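Local coordinates for protein DNA polymerase sliding clamp 3 (Sulfolobus tokodaii, PDB 3AIZ) that serves as a subunit of a ring-shaped sliding clamp that encircles DNA and tethers the replicative polymerase and other DNA-processing proteins to it, at residues V44-I49 with E120-N125; A53-E58 with N230-G235; F139-D144 with K207-S212; L199-N204 with F239-R244. One frame throughout, in Å; residues are numbered along the deposited sequence.

Contact 1 (V44-I49 with E120-N125); sequences VTFIDI and ETPNLN
Phe-46, on strand 45-49, carries this contact almost alone by laying one face of its ring against Pro-122. Its CG stands anti to the backbone N (chi1 168°), which swings the ring out from the strand toward 120-125. The two side chains cross at about a right angle. Pro-122 CD sits over the middle of the ring, 3.4 Å from the centroid of Phe-46 and only 3° off the ring normal, a clear CH-pi contact. Pro-122 CG lies nearer the root of the side chain, 3.4 Å from Phe-46 CG. At the far end of the ring the approach is oblique and looser: Phe-46 CZ is 4.4 Å from Thr-121 OG1, and Phe-46 CE2 is 4.2 Å from Glu-120 O. The ring also packs on Ile-119 and Arg-37. Ile-47, next along the strand, instead packs on Leu-18 of helix 8-18, Phe-21 and Phe-239. Asp-48 makes a salt bridge through OD1 to Arg-37, a residue that Thr-121 also touches, and Ile-49 returns to helix 8-18 at Ile-14 and Leu-18. Strand 45-52 thus pins the exposed 120-125 loop through one aromatic residue. The loop belongs to the interdomain connector of the PCNA fold, and this arrangement is consistent with the edge of the hydrophobic pocket where PCNA relatives receive client-protein peptides.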
# COMPACT_ATOMS: atom_id res chain seq x y z
N VAL C 44 -15.92 -17.19 -32.54
CA VAL C 44 -14.48 -17.37 -32.50
C VAL C 44 -14.12 -18.58 -31.64
O VAL C 44 -13.19 -19.33 -31.97
CB VAL C 44 -13.77 -16.12 -31.94
CG1 VAL C 44 -12.31 -16.43 -31.64
CG2 VAL C 44 -13.88 -14.96 -32.92
N THR C 45 -14.86 -18.78 -30.56
CA THR C 45 -14.57 -19.86 -29.62
C THR C 45 -15.66 -20.93 -29.62
O THR C 45 -16.83 -20.63 -29.43
CB THR C 45 -14.38 -19.34 -28.19
OG1 THR C 45 -13.35 -18.35 -28.16
CG2 THR C 45 -14.01 -20.48 -27.25
N PHE C 46 -15.25 -22.18 -29.82
CA PHE C 46 -16.16 -23.31 -29.70
C PHE C 46 -15.74 -24.15 -28.51
O PHE C 46 -14.58 -24.52 -28.38
CB PHE C 46 -16.16 -24.15 -30.98
CG PHE C 46 -16.85 -25.47 -30.82
CD1 PHE C 46 -16.12 -26.64 -30.65
CD2 PHE C 46 -18.23 -25.56 -30.83
CE1 PHE C 46 -16.75 -27.86 -30.50
CE2 PHE C 46 -18.87 -26.77 -30.69
CZ PHE C 46 -18.13 -27.92 -30.52
N ILE C 47 -16.71 -24.47 -27.65
CA ILE C 47 -16.41 -25.17 -26.41
C ILE C 47 -17.04 -26.56 -26.38
O ILE C 47 -18.24 -26.71 -26.57
CB ILE C 47 -16.90 -24.36 -25.20
CG1 ILE C 47 -16.37 -22.93 -25.28
CG2 ILE C 47 -16.47 -25.03 -23.90
CD1 ILE C 47 -16.83 -22.03 -24.16
N ASP C 48 -16.21 -27.57 -26.14
CA ASP C 48 -16.68 -28.94 -26.07
C ASP C 48 -16.23 -29.60 -24.77
O ASP C 48 -15.06 -29.94 -24.60
CB ASP C 48 -16.16 -29.74 -27.27
CG ASP C 48 -16.72 -31.14 -27.31
OD1 ASP C 48 -17.91 -31.32 -26.97
OD2 ASP C 48 -15.97 -32.07 -27.69
N ILE C 49 -17.17 -29.78 -23.85
CA ILE C 49 -16.87 -30.34 -22.54
C ILE C 49 -17.48 -31.72 -22.34
O ILE C 49 -18.63 -31.97 -22.73
CB ILE C 49 -17.35 -29.41 -21.41
CG1 ILE C 49 -16.70 -28.03 -21.54
CG2 ILE C 49 -17.05 -30.02 -20.05
CD1 ILE C 49 -17.20 -27.02 -20.52
N GLU C 120 -23.56 -27.21 -33.64
CA GLU C 120 -22.90 -28.07 -34.61
C GLU C 120 -21.38 -27.96 -34.51
O GLU C 120 -20.84 -26.87 -34.36
CB GLU C 120 -23.36 -27.71 -36.03
CG GLU C 120 -22.65 -28.48 -37.13
CD GLU C 120 -23.14 -28.09 -38.52
OE1 GLU C 120 -24.23 -27.49 -38.61
OE2 GLU C 120 -22.43 -28.38 -39.50
N THR C 121 -20.70 -29.10 -34.60
CA THR C 121 -19.24 -29.13 -34.55
C THR C 121 -18.64 -28.38 -35.73
O THR C 121 -18.92 -28.69 -36.89
CB THR C 121 -18.71 -30.58 -34.54
OG1 THR C 121 -19.07 -31.21 -33.31
CG2 THR C 121 -17.19 -30.58 -34.69
N PRO C 122 -17.80 -27.37 -35.44
CA PRO C 122 -17.22 -26.47 -36.44
C PRO C 122 -16.17 -27.13 -37.32
O PRO C 122 -16.06 -26.78 -38.50
CB PRO C 122 -16.56 -25.37 -35.59
CG PRO C 122 -17.14 -25.53 -34.21
CD PRO C 122 -17.42 -26.98 -34.07
N ASN C 123 -15.42 -28.08 -36.76
CA ASN C 123 -14.30 -28.68 -37.48
C ASN C 123 -14.46 -30.18 -37.70
O ASN C 123 -14.44 -30.97 -36.75
CB ASN C 123 -12.98 -28.39 -36.77
CG ASN C 123 -12.69 -26.90 -36.68
OD1 ASN C 123 -12.40 -26.25 -37.69
ND2 ASN C 123 -12.77 -26.35 -35.47
N LEU C 124 -14.59 -30.57 -38.97
CA LEU C 124 -14.70 -31.98 -39.34
C LEU C 124 -13.47 -32.76 -38.88
O LEU C 124 -13.58 -33.71 -38.10
CB LEU C 124 -14.85 -32.11 -40.86
CG LEU C 124 -16.11 -31.49 -41.47
CD1 LEU C 124 -16.04 -31.52 -42.99
CD2 LEU C 124 -17.36 -32.21 -40.98
N ASN C 125 -12.30 -32.35 -39.36
CA ASN C 125 -11.05 -32.97 -38.95
C ASN C 125 -9.94 -31.94 -38.76
O ASN C 125 -9.78 -31.04 -39.58
CB ASN C 125 -10.61 -34.02 -39.98
CG ASN C 125 -9.39 -34.80 -39.53
OD1 ASN C 125 -9.03 -34.79 -38.35
ND2 ASN C 125 -8.74 -35.47 -40.48

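Contact 2 (A53-E58 with N230-G235); sequences AGYFEE and NLPQGG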
# COMPACT_ATOMS: atom_id res chain seq x y z
N ALA C 53 -19.34 -40.07 -16.27
CA ALA C 53 -20.08 -40.50 -15.09
C ALA C 53 -19.16 -40.71 -13.89
O ALA C 53 -19.52 -40.40 -12.76
CB ALA C 53 -20.85 -41.78 -15.39
N GLY C 54 -17.96 -41.23 -14.15
CA GLY C 54 -17.00 -41.52 -13.10
C GLY C 54 -16.56 -40.29 -12.33
O GLY C 54 -16.12 -40.39 -11.19
N TYR C 55 -16.67 -39.13 -12.96
CA TYR C 55 -16.30 -37.87 -12.32
C TYR C 55 -17.18 -37.63 -11.10
O TYR C 55 -16.73 -37.05 -10.10
CB TYR C 55 -16.46 -36.71 -13.31
CG TYR C 55 -16.17 -35.34 -12.72
CD1 TYR C 55 -14.91 -34.78 -12.79
CD2 TYR C 55 -17.18 -34.61 -12.10
CE1 TYR C 55 -14.65 -33.53 -12.26
CE2 TYR C 55 -16.93 -33.36 -11.56
CZ TYR C 55 -15.66 -32.83 -11.64
OH TYR C 55 -15.40 -31.59 -11.11
N PHE C 56 -18.42 -38.08 -11.17
CA PHE C 56 -19.38 -37.89 -10.09
C PHE C 56 -19.32 -39.07 -9.12
O PHE C 56 -18.95 -40.18 -9.49
CB PHE C 56 -20.79 -37.76 -10.65
CG PHE C 56 -20.92 -36.74 -11.74
CD1 PHE C 56 -21.02 -35.40 -11.44
CD2 PHE C 56 -20.96 -37.13 -13.07
CE1 PHE C 56 -21.14 -34.46 -12.45
CE2 PHE C 56 -21.09 -36.20 -14.08
CZ PHE C 56 -21.18 -34.86 -13.77
N GLU C 57 -19.71 -38.81 -7.87
CA GLU C 57 -19.82 -39.88 -6.89
C GLU C 57 -21.07 -40.71 -7.19
O GLU C 57 -21.07 -41.93 -7.03
CB GLU C 57 -19.91 -39.30 -5.47
CG GLU C 57 -20.03 -40.35 -4.38
CD GLU C 57 -20.30 -39.75 -3.02
OE1 GLU C 57 -20.42 -38.52 -2.93
OE2 GLU C 57 -20.39 -40.52 -2.04
N GLU C 58 -22.12 -40.03 -7.63
CA GLU C 58 -23.36 -40.70 -8.02
C GLU C 58 -23.83 -40.17 -9.37
O GLU C 58 -23.91 -38.96 -9.57
CB GLU C 58 -24.45 -40.49 -6.97
CG GLU C 58 -24.13 -41.10 -5.61
CD GLU C 58 -25.23 -40.86 -4.59
OE1 GLU C 58 -26.27 -40.26 -4.95
OE2 GLU C 58 -25.06 -41.26 -3.42
N ASN C 230 -7.72 -30.86 -19.04
CA ASN C 230 -8.05 -32.19 -18.56
C ASN C 230 -8.80 -32.17 -17.24
O ASN C 230 -8.52 -31.36 -16.36
CB ASN C 230 -6.78 -33.04 -18.43
CG ASN C 230 -6.10 -33.29 -19.76
OD1 ASN C 230 -4.87 -33.24 -19.86
ND2 ASN C 230 -6.89 -33.56 -20.79
N LEU C 231 -9.77 -33.07 -17.11
CA LEU C 231 -10.55 -33.20 -15.89
C LEU C 231 -10.41 -34.60 -15.33
O LEU C 231 -10.10 -35.54 -16.06
CB LEU C 231 -12.03 -32.90 -16.17
CG LEU C 231 -12.36 -31.47 -16.61
CD1 LEU C 231 -13.80 -31.38 -17.09
CD2 LEU C 231 -12.10 -30.49 -15.47
N PRO C 232 -10.63 -34.75 -14.01
CA PRO C 232 -10.56 -36.06 -13.36
C PRO C 232 -11.45 -37.09 -14.05
O PRO C 232 -12.44 -36.72 -14.69
CB PRO C 232 -11.09 -35.77 -11.95
CG PRO C 232 -10.75 -34.34 -11.72
CD PRO C 232 -10.90 -33.66 -13.05
N GLN C 233 -11.09 -38.36 -13.93
CA GLN C 233 -11.87 -39.45 -14.50
C GLN C 233 -12.02 -39.34 -16.01
O GLN C 233 -13.09 -39.58 -16.56
CB GLN C 233 -13.25 -39.53 -13.83
CG GLN C 233 -13.19 -39.63 -12.31
CD GLN C 233 -12.38 -40.82 -11.84
OE1 GLN C 233 -12.36 -41.87 -12.48
NE2 GLN C 233 -11.71 -40.66 -10.70
N GLY C 234 -10.93 -38.96 -16.68
CA GLY C 234 -10.90 -38.93 -18.13
C GLY C 234 -11.76 -37.86 -18.77
O GLY C 234 -12.07 -37.94 -19.96
N GLY C 235 -12.15 -36.87 -17.99
CA GLY C 235 -12.95 -35.77 -18.50
C GLY C 235 -12.09 -34.73 -19.17
O GLY C 235 -10.87 -34.82 -19.16
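A beta hairpin built on a type I' turn, Pro-232 to Gly-235, links strands 223-231 and 235-241, and its tip leans on the short 3-10 turn 53-55 at the end of strand 45-52. In this two-domain clamp fold the contact joins segments from the N-terminal and C-terminal family regions at the surface. The side chains of Tyr-55 and Pro-232 run alongside each other in the same direction. The tyrosine meets the turn with the edge of its ring: Tyr-55 CE1 is 3.8 Å from Pro-232 CD, and Tyr-55 CD1 is 3.7 Å from Pro-232 O, which lies close to the ring plane. CG of Tyr-55 stands anti to the backbone N (chi1 177°), which turns one ring edge to the proline, while the opposite edge leans over the Phe-56 ring. Tyr-55 and Phe-56 both pack on Phe-11 of helix 8-18. The 3-10 turn is closed by Phe-56 N to Ala-53 O at 3.0 Å, and the hairpin by Leu-231 N to Gly-235 O at 2.9 Å, with weaker bonds from Gly-235 N. The turn places Gln-233 in a left-handed backbone conformation, which sets Gln-233 CB 3.6 Å from Tyr-55 N. With CG anti to the carbonyl carbon (chi1 -54°), Gln-233 CG lies against the carbonyl of Gly-54, 3.2 Å from Gly-54 O.

Contact 3 (F139-D144 with K207-S212); sequences FTDIID and KMRKPS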
# COMPACT_ATOMS: atom_id res chain seq x y z
N PHE C 139 0.11 -22.96 -16.37
CA PHE C 139 -0.36 -22.34 -17.60
C PHE C 139 -1.28 -21.16 -17.33
O PHE C 139 -1.11 -20.08 -17.90
CB PHE C 139 -1.06 -23.36 -18.49
CG PHE C 139 -1.64 -22.78 -19.75
CD1 PHE C 139 -0.81 -22.40 -20.79
CD2 PHE C 139 -3.00 -22.60 -19.88
CE1 PHE C 139 -1.34 -21.86 -21.95
CE2 PHE C 139 -3.54 -22.06 -21.04
CZ PHE C 139 -2.70 -21.69 -22.07
N THR C 140 -2.27 -21.36 -16.46
CA THR C 140 -3.23 -20.31 -16.14
C THR C 140 -2.55 -19.09 -15.52
O THR C 140 -2.87 -17.95 -15.86
CB THR C 140 -4.35 -20.82 -15.21
OG1 THR C 140 -3.78 -21.45 -14.06
CG2 THR C 140 -5.23 -21.82 -15.95
N ASP C 141 -1.60 -19.32 -14.61
CA ASP C 141 -0.81 -18.24 -14.04
C ASP C 141 -0.24 -17.36 -15.15
O ASP C 141 -0.42 -16.14 -15.13
CB ASP C 141 0.34 -18.79 -13.19
CG ASP C 141 -0.10 -19.22 -11.80
OD1 ASP C 141 -1.16 -18.74 -11.34
OD2 ASP C 141 0.61 -20.03 -11.17
N ILE C 142 0.43 -17.98 -16.10
CA ILE C 142 1.01 -17.26 -17.23
C ILE C 142 -0.06 -16.54 -18.03
O ILE C 142 0.15 -15.43 -18.51
CB ILE C 142 1.79 -18.22 -18.15
CG1 ILE C 142 2.98 -18.82 -17.39
CG2 ILE C 142 2.26 -17.50 -19.41
CD1 ILE C 142 3.82 -19.76 -18.22
N ILE C 143 -1.22 -17.18 -18.17
CA ILE C 143 -2.34 -16.59 -18.88
C ILE C 143 -2.86 -15.34 -18.17
O ILE C 143 -3.14 -14.32 -18.80
CB ILE C 143 -3.48 -17.60 -19.06
CG1 ILE C 143 -3.03 -18.74 -19.97
CG2 ILE C 143 -4.70 -16.93 -19.64
CD1 ILE C 143 -2.54 -18.26 -21.31
N ASP C 144 -2.98 -15.42 -16.84
CA ASP C 144 -3.38 -14.27 -16.04
C ASP C 144 -2.35 -13.16 -16.14
O ASP C 144 -2.70 -11.98 -16.21
CB ASP C 144 -3.57 -14.68 -14.57
CG ASP C 144 -4.86 -15.44 -14.34
OD1 ASP C 144 -5.84 -15.21 -15.09
OD2 ASP C 144 -4.91 -16.26 -13.40
N LYS C 207 -9.91 -19.39 -15.41
CA LYS C 207 -10.68 -19.88 -14.27
C LYS C 207 -10.90 -21.39 -14.30
O LYS C 207 -11.74 -21.92 -13.57
CB LYS C 207 -12.01 -19.13 -14.14
CG LYS C 207 -11.93 -17.87 -13.29
CD LYS C 207 -13.27 -17.17 -13.17
CE LYS C 207 -13.49 -16.17 -14.30
NZ LYS C 207 -13.46 -16.81 -15.64
N MET C 208 -10.15 -22.08 -15.16
CA MET C 208 -10.16 -23.54 -15.18
C MET C 208 -9.07 -24.07 -14.26
O MET C 208 -8.90 -25.29 -14.11
CB MET C 208 -9.94 -24.06 -16.61
CG MET C 208 -11.12 -23.87 -17.54
SD MET C 208 -12.55 -24.87 -17.08
CE MET C 208 -11.82 -26.50 -17.02
N ARG C 209 -8.35 -23.15 -13.62
CA ARG C 209 -7.26 -23.49 -12.72
C ARG C 209 -7.60 -24.63 -11.75
O ARG C 209 -6.97 -25.69 -11.79
CB ARG C 209 -6.84 -22.25 -11.92
CG ARG C 209 -5.85 -22.53 -10.80
CD ARG C 209 -5.61 -21.28 -9.97
NE ARG C 209 -5.34 -20.13 -10.82
CZ ARG C 209 -4.13 -19.80 -11.27
NH1 ARG C 209 -3.98 -18.73 -12.04
NH2 ARG C 209 -3.08 -20.53 -10.93
N LYS C 210 -8.58 -24.39 -10.89
CA LYS C 210 -8.95 -25.37 -9.87
C LYS C 210 -9.39 -26.73 -10.42
O LYS C 210 -8.82 -27.76 -10.04
CB LYS C 210 -10.02 -24.79 -8.94
CG LYS C 210 -9.55 -23.61 -8.10
CD LYS C 210 -10.68 -23.07 -7.23
CE LYS C 210 -11.29 -24.17 -6.38
NZ LYS C 210 -10.29 -24.83 -5.51
N PRO C 211 -10.40 -26.74 -11.31
CA PRO C 211 -10.95 -28.00 -11.80
C PRO C 211 -9.95 -28.84 -12.58
O PRO C 211 -9.95 -30.07 -12.46
CB PRO C 211 -12.08 -27.55 -12.74
CG PRO C 211 -12.37 -26.15 -12.35
CD PRO C 211 -11.07 -25.57 -11.90
N SER C 212 -9.11 -28.19 -13.38
CA SER C 212 -8.21 -28.90 -14.29
C SER C 212 -6.82 -29.12 -13.71
O SER C 212 -6.19 -28.19 -13.20
CB SER C 212 -8.12 -28.14 -15.62
OG SER C 212 -7.36 -28.88 -16.58
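Arg-209 starts out extended toward helix 136-149, with CG anti to its backbone nitrogen (chi1 171°), and bends at chi3 (-48°) so that its guanidinium lies across Thr-140 between Asp-141 and Asp-144. Both aspartates turn CG away from their own carbonyl carbons, which brings the carboxylates, one helical turn apart, to the edge of the same guanidinium. Arg-209 NH2 reaches Asp-141 OD1 at 2.7 Å, coming from above the carboxylate plane, 55° out of it. NH1 of Arg-209 gives that oxygen a second, weak bond at 2.9 Å, so the two terminal nitrogens share one acceptor in place of a two-oxygen clamp. The bridge to Asp-144 lies flatter: Arg-209 NH1 is 3.0 Å from Asp-144 OD2, which lies in the guanidinium plane, though this bond too is bent. Thr-140 OG1 sits 3.3 Å from Arg-209 CZ, over one face of the group, without a hydrogen bond to it; that hydroxyl bonds instead back along its own helix, to Thr-136 O. Asp-144 OD1 has a weak second partner in Ser-206 OG. The irregular turn 207-212 is thereby fastened to one side of helix 136-149 in the C-terminal half. A single positive group answers two carboxylates, which would probably ease their mutual repulsion and hold the guanidinium against rotation; all three bonds are bent, consistent with a pairing more electrostatic than directional.

Contact 4 (L199-N204 with F239-R244); sequences LEYVVN and FYIAPR. With SO4 (sulfate ion), chain H.
Ile-241 rests its two methyl ends on Tyr-201 and Val-202 of the short helix 199-203. Its CD1 meets CG2 of Val-202 at 3.6 Å, the two side chains crossing at about a right angle, and also lies 3.7 Å from the backbone carbon C of Tyr-201. The other branch, Ile-241 CG2, packs on CB of Tyr-201 at 3.8 Å. Beyond CB the tyrosine runs away from the strand: with CG anti to the carbonyl carbon (chi1 -54°), the ring heads out past Val-44 and Thr-45 of the neighbouring strand region. There Tyr-201 OH donates a hydrogen bond to sulfate O1 at 3.1 Å. The sulfate is also hydrogen-bonded to Ser-42 OG and probably comes from the crystallisation liquor. Further out, Ile-143 of helix 136-149 and Ile-154 and Phe-156 of strand 153-159 back Val-202, while Ile-241 is held in strand 235-241 by backbone bonding to Leu-225. Helix and strand therefore meet through a buried aliphatic core, held by shape and exclusion of water rather than by polar bonds, and the tyrosine spans from that core to a polar edge where, in this crystal, its hydroxyl and Ser-42 hold a sulfate.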
# COMPACT_ATOMS: atom_id res chain seq x y z
N LEU C 199 -6.49 -12.42 -27.64
CA LEU C 199 -6.01 -12.46 -26.26
C LEU C 199 -7.12 -12.77 -25.27
O LEU C 199 -6.98 -13.65 -24.43
CB LEU C 199 -5.30 -11.14 -25.90
CG LEU C 199 -4.63 -11.05 -24.53
CD1 LEU C 199 -3.48 -10.05 -24.57
CD2 LEU C 199 -5.63 -10.68 -23.45
N GLU C 200 -8.23 -12.04 -25.37
CA GLU C 200 -9.33 -12.20 -24.42
C GLU C 200 -9.87 -13.63 -24.37
O GLU C 200 -10.21 -14.13 -23.30
CB GLU C 200 -10.46 -11.21 -24.73
CG GLU C 200 -10.99 -11.29 -26.15
CD GLU C 200 -12.20 -10.40 -26.38
OE1 GLU C 200 -12.27 -9.75 -27.44
OE2 GLU C 200 -13.07 -10.35 -25.48
N TYR C 201 -9.96 -14.28 -25.53
CA TYR C 201 -10.50 -15.63 -25.61
C TYR C 201 -9.64 -16.65 -24.87
O TYR C 201 -10.15 -17.54 -24.20
CB TYR C 201 -10.70 -16.04 -27.07
CG TYR C 201 -11.53 -15.06 -27.87
CD1 TYR C 201 -10.97 -14.35 -28.93
CD2 TYR C 201 -12.86 -14.83 -27.55
CE1 TYR C 201 -11.72 -13.45 -29.66
CE2 TYR C 201 -13.62 -13.93 -28.27
CZ TYR C 201 -13.05 -13.24 -29.32
OH TYR C 201 -13.80 -12.34 -30.05
N VAL C 202 -8.32 -16.52 -25.00
CA VAL C 202 -7.40 -17.41 -24.30
C VAL C 202 -7.44 -17.14 -22.80
O VAL C 202 -7.60 -18.05 -22.00
CB VAL C 202 -5.95 -17.25 -24.80
CG1 VAL C 202 -5.01 -18.08 -23.95
CG2 VAL C 202 -5.85 -17.63 -26.27
N VAL C 203 -7.28 -15.87 -22.44
CA VAL C 203 -7.26 -15.45 -21.05
C VAL C 203 -8.49 -15.89 -20.27
O VAL C 203 -8.39 -16.34 -19.13
CB VAL C 203 -7.11 -13.92 -20.93
CG1 VAL C 203 -7.35 -13.47 -19.50
CG2 VAL C 203 -5.73 -13.49 -21.41
N ASN C 204 -9.66 -15.78 -20.90
CA ASN C 204 -10.92 -16.09 -20.23
C ASN C 204 -11.09 -17.56 -19.84
O ASN C 204 -12.12 -17.95 -19.30
CB ASN C 204 -12.11 -15.63 -21.09
CG ASN C 204 -12.25 -14.12 -21.13
OD1 ASN C 204 -11.66 -13.41 -20.31
ND2 ASN C 204 -13.03 -13.62 -22.08
N PHE C 239 -11.39 -25.98 -25.65
CA PHE C 239 -11.64 -24.63 -26.15
C PHE C 239 -10.96 -24.43 -27.50
O PHE C 239 -9.73 -24.39 -27.58
CB PHE C 239 -11.14 -23.59 -25.15
CG PHE C 239 -11.89 -23.59 -23.84
CD1 PHE C 239 -11.58 -24.50 -22.85
CD2 PHE C 239 -12.90 -22.67 -23.61
CE1 PHE C 239 -12.27 -24.50 -21.65
CE2 PHE C 239 -13.59 -22.66 -22.42
CZ PHE C 239 -13.27 -23.58 -21.44
N TYR C 240 -11.76 -24.33 -28.55
CA TYR C 240 -11.24 -24.08 -29.89
C TYR C 240 -11.33 -22.59 -30.22
O TYR C 240 -12.43 -22.05 -30.36
CB TYR C 240 -12.00 -24.89 -30.94
CG TYR C 240 -11.90 -26.39 -30.75
CD1 TYR C 240 -12.72 -27.04 -29.83
CD2 TYR C 240 -11.01 -27.15 -31.49
CE1 TYR C 240 -12.63 -28.41 -29.66
CE2 TYR C 240 -10.92 -28.52 -31.32
CZ TYR C 240 -11.74 -29.14 -30.40
OH TYR C 240 -11.66 -30.51 -30.23
N ILE C 241 -10.19 -21.94 -30.34
CA ILE C 241 -10.15 -20.51 -30.63
C ILE C 241 -9.67 -20.25 -32.06
O ILE C 241 -8.60 -20.72 -32.46
CB ILE C 241 -9.25 -19.76 -29.64
CG1 ILE C 241 -9.66 -20.11 -28.20
CG2 ILE C 241 -9.33 -18.26 -29.87
CD1 ILE C 241 -8.82 -19.43 -27.15
N ALA C 242 -10.46 -19.50 -32.82
CA ALA C 242 -10.16 -19.22 -34.22
C ALA C 242 -8.87 -18.43 -34.39
O ALA C 242 -8.51 -17.62 -33.54
CB ALA C 242 -11.32 -18.50 -34.88
N PRO C 243 -8.16 -18.67 -35.51
CA PRO C 243 -6.88 -18.03 -35.83
C PRO C 243 -7.03 -16.56 -36.24
O PRO C 243 -8.10 -16.15 -36.67
CB PRO C 243 -6.37 -18.84 -37.02
CG PRO C 243 -7.19 -20.10 -37.03
CD PRO C 243 -8.51 -19.70 -36.49
N ARG C 244 -5.94 -15.81 -36.11
CA ARG C 244 -5.88 -14.41 -36.55
C ARG C 244 -6.94 -13.52 -35.92
O ARG C 244 -7.51 -12.66 -36.59
CB ARG C 244 -5.98 -14.31 -38.08
CG ARG C 244 -4.72 -14.70 -38.82
CD ARG C 244 -4.76 -14.21 -40.25
NE ARG C 244 -3.60 -14.64 -41.03
CZ ARG C 244 -3.37 -14.29 -42.28
NH1 ARG C 244 -4.22 -13.49 -42.92
NH2 ARG C 244 -2.29 -14.73 -42.91
S SO4 H . -17.62 -12.67 -27.92
O1 SO4 H . -16.42 -11.96 -28.37
O2 SO4 H . -18.80 -11.89 -28.28
O3 SO4 H . -17.69 -13.97 -28.56
O4 SO4 H . -17.57 -12.84 -26.47

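How the contacts relate
From the N terminus, strand 45-52 starts contact 1 and the turn after it starts contact 2. Contact 1 closes first, when the chain reaches 120-125, tying the connector to the large central sheet; contact 2 closes only at the hairpin 230-235, so the two cross. Contact 3 (139-144 with 207-212) is nested inside the loop of contact 2 and touches it through Ser-212 OG and Asn-230 O, 2.7 Å apart. Contact 4 opens inside contact 3 and closes last, crossing contacts 2 and 3, and Ile-143 CG2 lies 3.3 Å from Val-203 CA. Strands 45-52 and 235-241 pair side by side, joining contacts 1 and 4 in one sheet across the domain boundary.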